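Transmembrane oligosaccharyl transferase, putative (Archaeoglobus fulgidus, PDB 3VGP) is a putative transmembrane oligosaccharyl transferase of the AglB family, represented here by its C-terminal globular domain. Local coordinates at residues A[31-36]-A[84-89]. The protein carries 1 engineered substitution. Numbering follows the deposited sequence.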
loop_
_atom_site.group_PDB
_atom_site.type_symbol
_atom_site.label_atom_id
_atom_site.label_comp_id
_atom_site.label_asym_id
_atom_site.label_seq_id
_atom_site.Cartn_x
_atom_site.Cartn_y
_atom_site.Cartn_z
ATOM N N PRO A 31 8.438 -9.241 -11.407
ATOM C CA PRO A 31 7.254 -8.381 -11.280
ATOM C C PRO A 31 7.544 -6.926 -11.651
ATOM O O PRO A 31 8.694 -6.486 -11.584
ATOM C CB PRO A 31 6.889 -8.519 -9.802
ATOM C CG PRO A 31 7.353 -9.901 -9.467
ATOM C CD PRO A 31 8.701 -9.953 -10.144
ATOM N N GLU A 32 6.507 -6.183 -12.041
ATOM C CA GLU A 32 6.693 -4.772 -12.378
ATOM C C GLU A 32 7.349 -4.128 -11.164
ATOM O O GLU A 32 8.266 -3.319 -11.293
ATOM C CB GLU A 32 5.356 -4.106 -12.696
ATOM C CG GLU A 32 4.701 -4.634 -13.960
ATOM C CD GLU A 32 3.623 -3.709 -14.479
ATOM O OE1 GLU A 32 3.932 -2.522 -14.720
ATOM O OE2 GLU A 32 2.475 -4.162 -14.655
ATOM N N TYR A 33 6.857 -4.486 -9.982
ATOM C CA TYR A 33 7.440 -4.032 -8.726
ATOM C C TYR A 33 6.943 -4.931 -7.599
ATOM O O TYR A 33 5.888 -5.551 -7.710
ATOM C CB TYR A 33 7.189 -2.539 -8.437
ATOM C CG TYR A 33 5.762 -2.063 -8.349
ATOM C CD1 TYR A 33 5.070 -1.657 -9.486
ATOM C CD2 TYR A 33 5.130 -1.945 -7.111
ATOM C CE1 TYR A 33 3.777 -1.134 -9.397
ATOM C CE2 TYR A 33 3.840 -1.426 -7.009
ATOM C CZ TYR A 33 3.172 -1.022 -8.153
ATOM O OH TYR A 33 1.900 -0.505 -8.053
ATOM N N SER A 34 7.721 -5.006 -6.526
ATOM C CA SER A 34 7.420 -5.896 -5.411
ATOM C C SER A 34 6.629 -5.358 -4.235
ATOM O O SER A 34 5.924 -6.116 -3.570
ATOM C CB SER A 34 8.727 -6.474 -4.868
ATOM O OG SER A 34 9.417 -7.191 -5.872
ATOM N N VAL A 35 6.755 -4.067 -3.969
ATOM C CA VAL A 35 6.079 -3.482 -2.824
ATOM C C VAL A 35 5.073 -2.405 -3.187
ATOM O O VAL A 35 5.385 -1.479 -3.934
ATOM C CB VAL A 35 7.111 -2.874 -1.846
ATOM C CG1 VAL A 35 6.400 -2.276 -0.630
ATOM C CG2 VAL A 35 8.118 -3.940 -1.427
HETATM N N MSE A 36 3.860 -2.543 -2.667
HETATM C CA MSE A 36 2.831 -1.544 -2.898
HETATM C C MSE A 36 2.586 -0.786 -1.608
HETATM O O MSE A 36 2.169 -1.368 -0.604
HETATM C CB MSE A 36 1.523 -2.176 -3.345
HETATM C CG MSE A 36 0.424 -1.144 -3.443
HETATM SE SE MSE A 36 -1.188 -1.927 -4.039
HETATM C CE MSE A 36 -0.777 -2.023 -5.900
ATOM N N ARG A 84 0.597 -6.094 -11.216
ATOM C CA ARG A 84 1.944 -5.592 -10.980
ATOM C C ARG A 84 2.901 -6.627 -10.405
ATOM O O ARG A 84 4.101 -6.372 -10.316
ATOM C CB ARG A 84 1.907 -4.377 -10.047
ATOM C CG ARG A 84 0.993 -3.256 -10.503
ATOM C CD ARG A 84 1.377 -2.712 -11.871
ATOM N NE ARG A 84 0.511 -1.588 -12.219
ATOM C CZ ARG A 84 0.408 -1.053 -13.428
ATOM N NH1 ARG A 84 1.125 -1.532 -14.439
ATOM N NH2 ARG A 84 -0.424 -0.036 -13.629
ATOM N N GLY A 85 2.376 -7.784 -10.004
ATOM C CA GLY A 85 3.220 -8.825 -9.440
ATOM C C GLY A 85 3.731 -8.516 -8.041
ATOM O O GLY A 85 4.732 -9.077 -7.588
ATOM N N VAL A 86 3.032 -7.624 -7.354
ATOM C CA VAL A 86 3.388 -7.218 -6.000
ATOM C C VAL A 86 3.368 -8.390 -5.027
ATOM O O VAL A 86 2.466 -9.224 -5.068
ATOM C CB VAL A 86 2.408 -6.126 -5.494
ATOM C CG1 VAL A 86 2.470 -6.013 -3.979
ATOM C CG2 VAL A 86 2.755 -4.794 -6.140
ATOM N N ARG A 87 4.379 -8.451 -4.162
ATOM C CA ARG A 87 4.460 -9.504 -3.154
ATOM C C ARG A 87 4.003 -8.960 -1.809
ATOM O O ARG A 87 3.368 -9.669 -1.026
ATOM C CB ARG A 87 5.891 -10.019 -3.012
ATOM C CG ARG A 87 6.040 -11.034 -1.890
ATOM C CD ARG A 87 7.447 -11.594 -1.809
ATOM N NE ARG A 87 7.561 -12.587 -0.744
ATOM C CZ ARG A 87 8.691 -13.199 -0.412
ATOM N NH1 ARG A 87 8.697 -14.083 0.575
ATOM N NH2 ARG A 87 9.816 -12.925 -1.066
ATOM N N TYR A 88 4.329 -7.697 -1.553
ATOM C CA TYR A 88 3.965 -7.059 -0.294
ATOM C C TYR A 88 3.137 -5.797 -0.441
ATOM O O TYR A 88 3.350 -4.988 -1.348
ATOM C CB TYR A 88 5.222 -6.699 0.499
ATOM C CG TYR A 88 6.071 -7.881 0.907
ATOM C CD1 TYR A 88 5.559 -8.875 1.735
ATOM C CD2 TYR A 88 7.391 -7.994 0.475
ATOM C CE1 TYR A 88 6.345 -9.959 2.128
ATOM C CE2 TYR A 88 8.187 -9.077 0.859
ATOM C CZ TYR A 88 7.653 -10.052 1.686
ATOM O OH TYR A 88 8.422 -11.128 2.074
ATOM N N VAL A 89 2.187 -5.644 0.475
ATOM C CA VAL A 89 1.342 -4.462 0.549
ATOM C C VAL A 89 1.586 -3.946 1.966
ATOM O O VAL A 89 1.536 -4.714 2.927
ATOM C CB VAL A 89 -0.154 -4.805 0.380
ATOM C CG1 VAL A 89 -0.992 -3.564 0.632
ATOM C CG2 VAL A 89 -0.413 -5.319 -1.032
#
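Val-35 and Met-36 pair in parallel with Tyr-88 and Val-89: Ser-34 O accepts Tyr-88 N at 3.0 Å, nearly straight, and Met-36 N reaches Tyr-88 O at 2.8 Å. Ser-34 O is gripped twice, since Arg-87 N also donates to it, from a direction tilted out of the carbonyl plane. Upstream, Gly-85 ends helix 74-84 in a Schellman motif with positive phi (72°), and its backbone lies close against the Pro-31 ring, CB 3.1 Å from Gly-85 O. At this end of the contact, exposed Glu-32 meets Arg-84 NH1 in a salt bridge, OE2 bonding on its syn side at 3.0 Å and OE1 weakly; the carboxylate and guanidinium planes stand 79° apart. The arginine chain bends at chi2, and its aliphatic part lies against Tyr-33, with CB over one ring face in a CH-pi contact. Chi1 of 59° sets that ring between its own backbone N and carbonyl carbon, where CE2 also meets Val-86 CG2 at 3.6 Å. Asp-64 OD2 forms a salt bridge with Arg-84 NE and a hydrogen bond with Tyr-33 OH. Branched Val-86 has a second methyl for Met-36, CG1 lying 4.0 Å from its CB. Met-36 (selenomethionine) and Val-89 pack on helix 58-69, Val-35 and Tyr-88 on helix 6-20. The connection between the parallel strands is largely helical, including helices 58-69 and 74-84: a beta-alpha-beta crossover within the AglB core domain.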